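Local coordinates for penicillin binding protein 2X (Streptococcus thermophilus, PDB 5U47), which probably cross-links peptides of adjacent glycan strands in septal peptidoglycan, as a transpeptidase of the kind that beta-lactams inactivate, at residues N146-L154 / T220-E231; Q233-I244 / P550-V561. The protein carries 1 engineered substitution. All coordinates share one frame; numbering follows the deposited sequence.

Contact 1 and contact 2 sit about 19 Å apart, centre to centre, and both use helix 224-241. Contact 1 takes its first turns and the residues leading into it. Contact 2 takes its last turns. Both segments of contact 1 precede those of contact 2 in the chain. The two meet where Leu-230 CD1 lies 4.1 Å from Val-561 CG2. The helix leads into strand 245-252 of the five-stranded antiparallel sheet, and helix 558-572 follows strand 541-548 of the same sheet. One helix is therefore gripped near its start by a segment of the dimerisation domain and at its end by the C-terminal part of the transpeptidase domain, so it joins the two.

Contact 1. Residues N146-L154 / T220-E231; sequences NGTFASEFL and TTLSAPLQTFLE
The loop at Phe-149 comes nearest to helix 224-241 at Thr-228, with 6.7 Å between their CA atoms, and helix 151-154 starts just after it. The Phe-149 ring lies against the helix. Gln-227 CG sits over the centre of one face, 3.6 Å from the ring centroid, in a CH-pi contact. Thr-228 OG1 comes to the ring edge, 3.5 Å from Phe-149 CE2. This hydroxyl donates to Ala-224 O, from the opposite face of that carbonyl plane to Thr-228 N. With CG anti to the backbone N (chi1 177°), the Phe-149 ring reaches across to Ala-224, where CZ meets CB at 3.8 Å. Segment 146-154 belongs to the dimerisation domain, and here it docks on the helix that leads into the transpeptidase sheet. Glu-231 makes the direct polar link. Ala-150 N, at the N-cap position of helix 151-154, donates to Glu-231 OE2 at 2.8 Å and 165°, from above the carboxylate plane. Gln-227 NE2 donates to the same OE2 on its anti side, also at 2.8 Å. Thr-262 bonds this oxygen too, and Arg-264 forms a salt bridge with OE1, which probably favours a charged carboxylate. Leu-222 CD1 packs on Phe-153 CE2 at 3.7 Å and on Ala-150 CB.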
loop_
_atom_site.group_PDB
_atom_site.type_symbol
_atom_site.label_atom_id
_atom_site.label_comp_id
_atom_site.label_asym_id
_atom_site.label_seq_id
_atom_site.Cartn_x
_atom_site.Cartn_y
_atom_site.Cartn_z
ATOM N N ASN A 146 8.271 -0.922 -15.906
ATOM C CA ASN A 146 7.163 -0.040 -16.238
ATOM C C ASN A 146 7.457 1.460 -16.062
ATOM O O ASN A 146 6.584 2.279 -16.327
ATOM C CB ASN A 146 5.926 -0.452 -15.443
ATOM C CG ASN A 146 5.498 -1.870 -15.757
ATOM O OD1 ASN A 146 4.919 -2.141 -16.804
ATOM N ND2 ASN A 146 5.791 -2.775 -14.858
ATOM N N GLY A 147 8.675 1.824 -15.660
ATOM C CA GLY A 147 9.038 3.248 -15.508
ATOM C C GLY A 147 8.191 3.978 -14.447
ATOM O O GLY A 147 8.240 3.627 -13.253
ATOM N N THR A 148 7.450 5.005 -14.884
ATOM C CA THR A 148 6.548 5.767 -13.997
ATOM C C THR A 148 5.258 4.963 -13.838
ATOM O O THR A 148 4.340 5.036 -14.675
ATOM C CB THR A 148 6.302 7.170 -14.562
ATOM O OG1 THR A 148 7.578 7.829 -14.712
ATOM C CG2 THR A 148 5.421 7.964 -13.648
ATOM N N PHE A 149 5.208 4.187 -12.764
ATOM C CA PHE A 149 4.150 3.214 -12.537
ATOM C C PHE A 149 4.149 2.864 -11.062
ATOM O O PHE A 149 5.078 2.213 -10.582
ATOM C CB PHE A 149 4.482 1.970 -13.401
ATOM C CG PHE A 149 3.538 0.798 -13.249
ATOM C CD1 PHE A 149 3.612 -0.043 -12.153
ATOM C CD2 PHE A 149 2.633 0.492 -14.258
ATOM C CE1 PHE A 149 2.753 -1.131 -12.027
ATOM C CE2 PHE A 149 1.786 -0.598 -14.156
ATOM C CZ PHE A 149 1.858 -1.418 -13.042
ATOM N N ALA A 150 3.115 3.307 -10.341
ATOM C CA ALA A 150 2.979 3.063 -8.879
ATOM C C ALA A 150 4.313 3.193 -8.180
ATOM O O ALA A 150 4.658 2.391 -7.308
ATOM C CB ALA A 150 2.425 1.684 -8.653
ATOM N N SER A 151 5.048 4.231 -8.530
ATOM C CA SER A 151 6.423 4.352 -8.054
ATOM C C SER A 151 6.566 4.456 -6.551
ATOM O O SER A 151 7.347 3.703 -5.938
ATOM C CB SER A 151 7.131 5.503 -8.772
ATOM O OG SER A 151 7.267 5.189 -10.147
ATOM N N GLU A 152 5.819 5.371 -5.947
ATOM C CA GLU A 152 5.861 5.500 -4.494
ATOM C C GLU A 152 5.388 4.214 -3.785
ATOM O O GLU A 152 5.936 3.834 -2.758
ATOM C CB GLU A 152 5.089 6.742 -4.017
ATOM C CG GLU A 152 5.810 8.050 -4.342
ATOM C CD GLU A 152 5.759 8.492 -5.801
ATOM O OE1 GLU A 152 5.016 7.904 -6.668
ATOM O OE2 GLU A 152 6.481 9.472 -6.082
ATOM N N PHE A 153 4.396 3.542 -4.352
ATOM C CA PHE A 153 3.934 2.277 -3.767
ATOM C C PHE A 153 5.042 1.193 -3.772
ATOM O O PHE A 153 5.311 0.552 -2.734
ATOM C CB PHE A 153 2.705 1.808 -4.510
ATOM C CG PHE A 153 2.303 0.397 -4.199
ATOM C CD1 PHE A 153 1.610 0.099 -3.034
ATOM C CD2 PHE A 153 2.607 -0.627 -5.085
ATOM C CE1 PHE A 153 1.228 -1.209 -2.761
ATOM C CE2 PHE A 153 2.214 -1.941 -4.825
ATOM C CZ PHE A 153 1.528 -2.224 -3.659
ATOM N N LEU A 154 5.675 1.009 -4.928
ATOM C CA LEU A 154 6.728 -0.003 -5.072
ATOM C C LEU A 154 7.956 0.300 -4.245
ATOM O O LEU A 154 8.525 -0.586 -3.631
ATOM C CB LEU A 154 7.148 -0.150 -6.537
ATOM C CG LEU A 154 6.110 -0.710 -7.496
ATOM C CD1 LEU A 154 6.618 -0.621 -8.925
ATOM C CD2 LEU A 154 5.759 -2.139 -7.129
ATOM N N THR A 220 1.551 -8.669 -6.201
ATOM C CA THR A 220 0.699 -7.659 -5.635
ATOM C C THR A 220 -0.706 -7.795 -6.201
ATOM O O THR A 220 -0.954 -8.573 -7.148
ATOM C CB THR A 220 1.228 -6.240 -5.902
ATOM O OG1 THR A 220 1.176 -5.951 -7.303
ATOM C CG2 THR A 220 2.635 -6.094 -5.390
ATOM N N THR A 221 -1.631 -7.039 -5.616
ATOM C CA THR A 221 -3.020 -7.025 -6.069
ATOM C C THR A 221 -3.221 -6.113 -7.267
ATOM O O THR A 221 -4.297 -6.105 -7.873
ATOM C CB THR A 221 -3.947 -6.527 -4.932
ATOM O OG1 THR A 221 -3.447 -5.291 -4.438
ATOM C CG2 THR A 221 -3.986 -7.533 -3.820
ATOM N N LEU A 222 -2.199 -5.324 -7.605
ATOM C CA LEU A 222 -2.302 -4.373 -8.720
ATOM C C LEU A 222 -2.563 -5.039 -10.072
ATOM O O LEU A 222 -2.158 -6.155 -10.310
ATOM C CB LEU A 222 -1.038 -3.522 -8.864
ATOM C CG LEU A 222 -0.529 -2.633 -7.733
ATOM C CD1 LEU A 222 0.719 -1.906 -8.220
ATOM C CD2 LEU A 222 -1.557 -1.635 -7.240
ATOM N N SER A 223 -3.309 -4.330 -10.912
ATOM C CA SER A 223 -3.566 -4.703 -12.285
ATOM C C SER A 223 -2.725 -3.770 -13.123
ATOM O O SER A 223 -3.033 -2.564 -13.199
ATOM C CB SER A 223 -5.028 -4.481 -12.611
ATOM O OG SER A 223 -5.265 -4.590 -14.004
ATOM N N ALA A 224 -1.654 -4.285 -13.726
ATOM C CA ALA A 224 -0.804 -3.423 -14.557
ATOM C C ALA A 224 -1.549 -2.632 -15.631
ATOM O O ALA A 224 -1.291 -1.428 -15.776
ATOM C CB ALA A 224 0.389 -4.185 -15.139
ATOM N N PRO A 225 -2.492 -3.272 -16.373
ATOM C CA PRO A 225 -3.245 -2.510 -17.381
ATOM C C PRO A 225 -4.026 -1.342 -16.786
ATOM O O PRO A 225 -4.000 -0.223 -17.322
ATOM C CB PRO A 225 -4.224 -3.553 -17.970
ATOM C CG PRO A 225 -3.590 -4.882 -17.693
ATOM C CD PRO A 225 -2.780 -4.716 -16.443
ATOM N N LEU A 226 -4.720 -1.594 -15.677
ATOM C CA LEU A 226 -5.500 -0.545 -15.035
ATOM C C LEU A 226 -4.579 0.532 -14.486
ATOM O O LEU A 226 -4.857 1.726 -14.626
ATOM C CB LEU A 226 -6.351 -1.104 -13.896
ATOM C CG LEU A 226 -7.278 -0.089 -13.227
ATOM C CD1 LEU A 226 -8.292 0.414 -14.238
ATOM C CD2 LEU A 226 -7.978 -0.704 -12.029
ATOM N N GLN A 227 -3.498 0.104 -13.846
ATOM C CA GLN A 227 -2.522 1.042 -13.272
ATOM C C GLN A 227 -1.941 1.959 -14.348
ATOM O O GLN A 227 -1.833 3.158 -14.132
ATOM C CB GLN A 227 -1.403 0.288 -12.579
ATOM C CG GLN A 227 -0.340 1.180 -11.930
ATOM C CD GLN A 227 -0.801 1.822 -10.619
ATOM O OE1 GLN A 227 -1.408 1.163 -9.763
ATOM N NE2 GLN A 227 -0.451 3.079 -10.428
ATOM N N THR A 228 -1.562 1.382 -15.493
ATOM C CA THR A 228 -0.995 2.143 -16.626
ATOM C C THR A 228 -1.977 3.196 -17.091
ATOM O O THR A 228 -1.621 4.351 -17.306
ATOM C CB THR A 228 -0.574 1.188 -17.783
ATOM O OG1 THR A 228 0.445 0.314 -17.295
ATOM C CG2 THR A 228 -0.018 1.939 -18.991
ATOM N N PHE A 229 -3.234 2.803 -17.174
ATOM C CA PHE A 229 -4.293 3.698 -17.585
ATOM C C PHE A 229 -4.503 4.803 -16.549
ATOM O O PHE A 229 -4.676 5.964 -16.916
ATOM C CB PHE A 229 -5.564 2.882 -17.802
ATOM C CG PHE A 229 -6.655 3.626 -18.450
ATOM C CD1 PHE A 229 -6.767 3.650 -19.826
ATOM C CD2 PHE A 229 -7.596 4.281 -17.690
ATOM C CE1 PHE A 229 -7.795 4.341 -20.433
ATOM C CE2 PHE A 229 -8.616 4.973 -18.280
ATOM C CZ PHE A 229 -8.720 5.013 -19.657
ATOM N N LEU A 230 -4.462 4.450 -15.255
ATOM C CA LEU A 230 -4.605 5.442 -14.189
ATOM C C LEU A 230 -3.500 6.517 -14.236
ATOM O O LEU A 230 -3.777 7.708 -14.010
ATOM C CB LEU A 230 -4.587 4.769 -12.803
ATOM C CG LEU A 230 -4.604 5.703 -11.598
ATOM C CD1 LEU A 230 -5.849 6.553 -11.592
ATOM C CD2 LEU A 230 -4.497 4.925 -10.302
ATOM N N GLU A 231 -2.259 6.093 -14.491
ATOM C CA GLU A 231 -1.105 7.022 -14.549
ATOM C C GLU A 231 -1.325 8.085 -15.629
ATOM O O GLU A 231 -1.104 9.266 -15.405
ATOM C CB GLU A 231 0.223 6.274 -14.807
ATOM C CG GLU A 231 0.649 5.255 -13.736
ATOM C CD GLU A 231 1.241 5.839 -12.439
ATOM O OE1 GLU A 231 1.788 6.955 -12.473
ATOM O OE2 GLU A 231 1.200 5.146 -11.376
HETATM O O HOH W 1 3.376 -0.426 -18.196
HETATM O O HOH W 2 3.827 6.707 -10.221
#

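Contact 2. Residues Q233-I244 / P550-V561; sequences QMDTFMEQTKGI and PKTWNNNFFATV
Thr-560 fits as a knob into a hole formed by Gln-233, Thr-236, Phe-237 and Gln-240. Its OG1 lies 2.5 Å from Gln-240 OE1, too short for an ordinary hydrogen bond, so this detail is doubtful. Its carbonyl O accepts from Gln-233 NE2 at 2.9 Å. That bond is nearly straight (166°) and lies in both the carbonyl plane and the amide plane. The Gln-233 chain bends at chi2 (-54°), which turns the amide back to this carbonyl. Beside the knob, Phe-237 is held between two methyl groups. Val-561 CG1 sits over one face, 4.1 Å from the ring centroid, and Thr-241 CG2 of its own helix lies on the opposite face. Phe-557 O comes to the ring edge, 3.4 Å from Phe-237 CD1. The Phe-557 ring takes Gln-240 CB over the centre of one face in a CH-pi contact, and Asn-554 CB covers the other. Trp-553 CZ3 meets Thr-241 CG2 at 3.7 Å. At the end of the helix, Thr-552 N donates to Thr-241 O at 3.2 Å and 179°. Further out, Asn-554 OD1 accepts from Asn-556 N, an Asx turn just before Phe-557. Val-547 of strand 541-548 touches Phe-237, Thr-241 and Trp-553. The Gln-233 amide and the Thr-241 carbonyl bracket an apolar, aromatic middle, consistent with holding the end of helix 224-241 against the 550-561 segment.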
loop_
_atom_site.group_PDB
_atom_site.type_symbol
_atom_site.label_atom_id
_atom_site.label_comp_id
_atom_site.label_asym_id
_atom_site.label_seq_id
_atom_site.Cartn_x
_atom_site.Cartn_y
_atom_site.Cartn_z
ATOM N N GLN A 233 -4.249 9.086 -16.951
ATOM C CA GLN A 233 -5.340 9.996 -16.574
ATOM C C GLN A 233 -4.980 10.906 -15.421
ATOM O O GLN A 233 -5.450 12.033 -15.383
ATOM C CB GLN A 233 -6.644 9.251 -16.276
ATOM C CG GLN A 233 -7.129 8.463 -17.453
ATOM C CD GLN A 233 -7.262 9.329 -18.684
ATOM O OE1 GLN A 233 -6.642 9.046 -19.675
ATOM N NE2 GLN A 233 -8.023 10.445 -18.588
ATOM N N MET A 234 -4.131 10.426 -14.506
ATOM C CA MET A 234 -3.690 11.243 -13.398
ATOM C C MET A 234 -2.791 12.378 -13.899
ATOM O O MET A 234 -2.854 13.478 -13.372
ATOM C CB MET A 234 -2.947 10.410 -12.359
ATOM C CG MET A 234 -2.893 11.078 -11.025
ATOM S SD MET A 234 -4.553 11.207 -10.288
ATOM C CE MET A 234 -3.973 11.733 -8.692
ATOM N N ASP A 235 -1.947 12.106 -14.895
ATOM C CA ASP A 235 -1.111 13.169 -15.479
ATOM C C ASP A 235 -1.990 14.256 -16.060
ATOM O O ASP A 235 -1.708 15.438 -15.874
ATOM C CB ASP A 235 -0.193 12.660 -16.592
ATOM C CG ASP A 235 0.945 11.808 -16.083
ATOM O OD1 ASP A 235 1.274 11.831 -14.865
ATOM O OD2 ASP A 235 1.521 11.111 -16.924
ATOM N N THR A 236 -3.050 13.862 -16.763
ATOM C CA THR A 236 -3.960 14.864 -17.341
ATOM C C THR A 236 -4.654 15.679 -16.244
ATOM O O THR A 236 -4.852 16.900 -16.383
ATOM C CB THR A 236 -5.017 14.218 -18.233
ATOM O OG1 THR A 236 -4.357 13.405 -19.204
ATOM C CG2 THR A 236 -5.874 15.295 -18.964
ATOM N N PHE A 237 -5.021 14.999 -15.159
ATOM C CA PHE A 237 -5.708 15.625 -14.038
ATOM C C PHE A 237 -4.788 16.676 -13.392
ATOM O O PHE A 237 -5.237 17.775 -13.047
ATOM C CB PHE A 237 -6.157 14.528 -13.061
ATOM C CG PHE A 237 -6.883 15.019 -11.828
ATOM C CD1 PHE A 237 -8.178 15.515 -11.909
ATOM C CD2 PHE A 237 -6.308 14.871 -10.568
ATOM C CE1 PHE A 237 -8.859 15.920 -10.764
ATOM C CE2 PHE A 237 -6.990 15.274 -9.427
ATOM C CZ PHE A 237 -8.269 15.795 -9.527
ATOM N N MET A 238 -3.502 16.351 -13.259
ATOM C CA MET A 238 -2.531 17.301 -12.704
ATOM C C MET A 238 -2.314 18.494 -13.629
ATOM O O MET A 238 -2.111 19.601 -13.152
ATOM C CB MET A 238 -1.185 16.636 -12.438
ATOM C CG MET A 238 -1.226 15.546 -11.394
ATOM S SD MET A 238 -2.126 16.029 -9.910
ATOM C CE MET A 238 -1.091 17.389 -9.363
ATOM N N GLU A 239 -2.324 18.261 -14.938
ATOM C CA GLU A 239 -2.188 19.364 -15.894
ATOM C C GLU A 239 -3.369 20.319 -15.732
ATOM O O GLU A 239 -3.196 21.522 -15.740
ATOM C CB GLU A 239 -2.117 18.849 -17.322
ATOM C CG GLU A 239 -0.849 18.068 -17.599
ATOM C CD GLU A 239 -0.859 17.332 -18.932
ATOM O OE1 GLU A 239 -1.873 17.409 -19.682
ATOM O OE2 GLU A 239 0.163 16.666 -19.216
ATOM N N GLN A 240 -4.562 19.773 -15.549
ATOM C CA GLN A 240 -5.769 20.597 -15.372
ATOM C C GLN A 240 -5.840 21.361 -14.052
ATOM O O GLN A 240 -6.272 22.510 -14.020
ATOM C CB GLN A 240 -7.011 19.724 -15.415
ATOM C CG GLN A 240 -7.425 19.185 -16.766
ATOM C CD GLN A 240 -8.727 18.417 -16.627
ATOM O OE1 GLN A 240 -8.820 17.485 -15.831
ATOM N NE2 GLN A 240 -9.743 18.817 -17.379
ATOM N N THR A 241 -5.449 20.703 -12.961
ATOM C CA THR A 241 -5.556 21.292 -11.615
ATOM C C THR A 241 -4.332 22.084 -11.154
ATOM O O THR A 241 -4.474 23.103 -10.467
ATOM C CB THR A 241 -5.817 20.200 -10.549
ATOM O OG1 THR A 241 -4.741 19.252 -10.541
ATOM C CG2 THR A 241 -7.106 19.469 -10.818
ATOM N N LYS A 242 -3.145 21.626 -11.553
ATOM C CA LYS A 242 -1.863 22.182 -11.079
ATOM C C LYS A 242 -1.821 22.206 -9.539
ATOM O O LYS A 242 -1.427 23.208 -8.924
ATOM C CB LYS A 242 -1.553 23.587 -11.622
ATOM C CG LYS A 242 -1.457 23.738 -13.132
ATOM C CD LYS A 242 -2.802 24.078 -13.756
ATOM C CE LYS A 242 -2.604 24.533 -15.190
ATOM N NZ LYS A 242 -3.908 24.767 -15.856
ATOM N N GLY A 243 -2.263 21.108 -8.926
ATOM C CA GLY A 243 -2.234 20.984 -7.478
ATOM C C GLY A 243 -0.819 20.679 -7.022
ATOM O O GLY A 243 0.016 20.219 -7.820
ATOM N N ILE A 244 -0.551 20.929 -5.742
ATOM C CA ILE A 244 0.758 20.641 -5.168
ATOM C C ILE A 244 0.950 19.138 -4.975
ATOM O O ILE A 244 2.066 18.660 -4.978
ATOM C CB ILE A 244 1.037 21.440 -3.880
ATOM C CG1 ILE A 244 0.139 21.005 -2.723
ATOM C CG2 ILE A 244 0.856 22.936 -4.166
ATOM C CD1 ILE A 244 0.517 21.658 -1.403
ATOM N N PRO A 550 -5.288 22.970 -5.598
ATOM C CA PRO A 550 -5.287 23.140 -7.035
ATOM C C PRO A 550 -5.285 24.634 -7.405
ATOM O O PRO A 550 -6.071 25.391 -6.838
ATOM C CB PRO A 550 -6.602 22.493 -7.462
ATOM C CG PRO A 550 -7.495 22.628 -6.276
ATOM C CD PRO A 550 -6.584 22.465 -5.098
ATOM N N LYS A 551 -4.378 25.051 -8.294
ATOM C CA LYS A 551 -4.351 26.441 -8.776
ATOM C C LYS A 551 -5.654 26.777 -9.480
ATOM O O LYS A 551 -6.171 27.880 -9.327
ATOM C CB LYS A 551 -3.222 26.700 -9.783
ATOM C CG LYS A 551 -1.942 27.305 -9.234
ATOM C CD LYS A 551 -1.166 26.362 -8.354
ATOM C CE LYS A 551 0.131 27.010 -7.895
ATOM N NZ LYS A 551 0.866 26.148 -6.926
ATOM N N THR A 552 -6.139 25.824 -10.276
ATOM C CA THR A 552 -7.369 25.951 -11.048
ATOM C C THR A 552 -8.271 24.819 -10.606
ATOM O O THR A 552 -7.821 23.663 -10.550
ATOM C CB THR A 552 -7.090 25.806 -12.567
ATOM O OG1 THR A 552 -6.016 26.666 -12.952
ATOM C CG2 THR A 552 -8.325 26.158 -13.397
ATOM N N TRP A 553 -9.527 25.124 -10.267
ATOM C CA TRP A 553 -10.445 24.070 -9.808
ATOM C C TRP A 553 -11.884 24.185 -10.295
ATOM O O TRP A 553 -12.442 25.261 -10.384
ATOM C CB TRP A 553 -10.483 23.976 -8.274
ATOM C CG TRP A 553 -11.381 22.849 -7.864
ATOM C CD1 TRP A 553 -12.619 22.934 -7.285
ATOM C CD2 TRP A 553 -11.148 21.471 -8.113
ATOM N NE1 TRP A 553 -13.152 21.676 -7.125
ATOM C CE2 TRP A 553 -12.267 20.760 -7.626
ATOM C CE3 TRP A 553 -10.095 20.760 -8.687
ATOM C CZ2 TRP A 553 -12.355 19.389 -7.699
ATOM C CZ3 TRP A 553 -10.179 19.388 -8.760
ATOM C CH2 TRP A 553 -11.298 18.713 -8.258
ATOM N N ASN A 554 -12.466 23.024 -10.560
ATOM C CA ASN A 554 -13.845 22.882 -10.953
ATOM C C ASN A 554 -14.159 21.410 -10.690
ATOM O O ASN A 554 -13.359 20.550 -11.038
ATOM C CB ASN A 554 -13.999 23.230 -12.436
ATOM C CG ASN A 554 -15.433 23.187 -12.907
ATOM O OD1 ASN A 554 -16.201 22.285 -12.556
ATOM N ND2 ASN A 554 -15.793 24.147 -13.739
ATOM N N ASN A 555 -15.300 21.113 -10.083
ATOM C CA ASN A 555 -15.653 19.710 -9.818
ATOM C C ASN A 555 -15.654 18.836 -11.068
ATOM O O ASN A 555 -15.409 17.642 -10.979
ATOM C CB ASN A 555 -16.971 19.591 -9.049
ATOM C CG ASN A 555 -16.808 19.888 -7.566
ATOM O OD1 ASN A 555 -15.720 19.745 -7.006
ATOM N ND2 ASN A 555 -17.897 20.268 -6.916
ATOM N N ASN A 556 -15.896 19.445 -12.227
ATOM C CA ASN A 556 -15.878 18.743 -13.502
ATOM C C ASN A 556 -14.540 18.067 -13.777
ATOM O O ASN A 556 -14.482 17.117 -14.571
ATOM C CB ASN A 556 -16.183 19.712 -14.655
ATOM C CG ASN A 556 -17.592 20.288 -14.585
ATOM O OD1 ASN A 556 -18.458 19.746 -13.905
ATOM N ND2 ASN A 556 -17.822 21.401 -15.285
ATOM N N PHE A 557 -13.467 18.545 -13.141
ATOM C CA PHE A 557 -12.159 17.932 -13.361
ATOM C C PHE A 557 -12.095 16.493 -12.889
ATOM O O PHE A 557 -11.273 15.737 -13.397
ATOM C CB PHE A 557 -11.001 18.707 -12.720
ATOM C CG PHE A 557 -10.770 20.087 -13.296
ATOM C CD1 PHE A 557 -11.041 20.380 -14.622
ATOM C CD2 PHE A 557 -10.168 21.065 -12.514
ATOM C CE1 PHE A 557 -10.796 21.646 -15.135
ATOM C CE2 PHE A 557 -9.908 22.333 -13.030
ATOM C CZ PHE A 557 -10.224 22.623 -14.340
ATOM N N PHE A 558 -12.943 16.108 -11.933
ATOM C CA PHE A 558 -12.936 14.718 -11.473
ATOM C C PHE A 558 -13.286 13.737 -12.586
ATOM O O PHE A 558 -12.869 12.578 -12.540
ATOM C CB PHE A 558 -13.870 14.492 -10.282
ATOM C CG PHE A 558 -13.362 15.036 -8.983
ATOM C CD1 PHE A 558 -12.089 14.723 -8.530
ATOM C CD2 PHE A 558 -14.189 15.794 -8.168
ATOM C CE1 PHE A 558 -11.624 15.202 -7.314
ATOM C CE2 PHE A 558 -13.742 16.262 -6.933
ATOM C CZ PHE A 558 -12.457 15.969 -6.506
ATOM N N ALA A 559 -14.037 14.200 -13.583
ATOM C CA ALA A 559 -14.418 13.346 -14.708
ATOM C C ALA A 559 -13.194 12.894 -15.497
ATOM O O ALA A 559 -13.218 11.850 -16.128
ATOM C CB ALA A 559 -15.381 14.055 -15.616
ATOM N N THR A 560 -12.141 13.705 -15.472
ATOM C CA THR A 560 -10.904 13.393 -16.156
ATOM C C THR A 560 -10.257 12.103 -15.638
ATOM O O THR A 560 -9.695 11.327 -16.406
ATOM C CB THR A 560 -9.898 14.566 -15.996
ATOM O OG1 THR A 560 -10.483 15.762 -16.526
ATOM C CG2 THR A 560 -8.588 14.278 -16.714
ATOM N N VAL A 561 -10.380 11.856 -14.345
ATOM C CA VAL A 561 -9.712 10.713 -13.731
ATOM C C VAL A 561 -10.679 9.591 -13.318
ATOM O O VAL A 561 -10.415 8.437 -13.603
ATOM C CB VAL A 561 -8.761 11.189 -12.590
ATOM C CG1 VAL A 561 -9.512 11.870 -11.472
ATOM C CG2 VAL A 561 -7.953 10.031 -12.041
#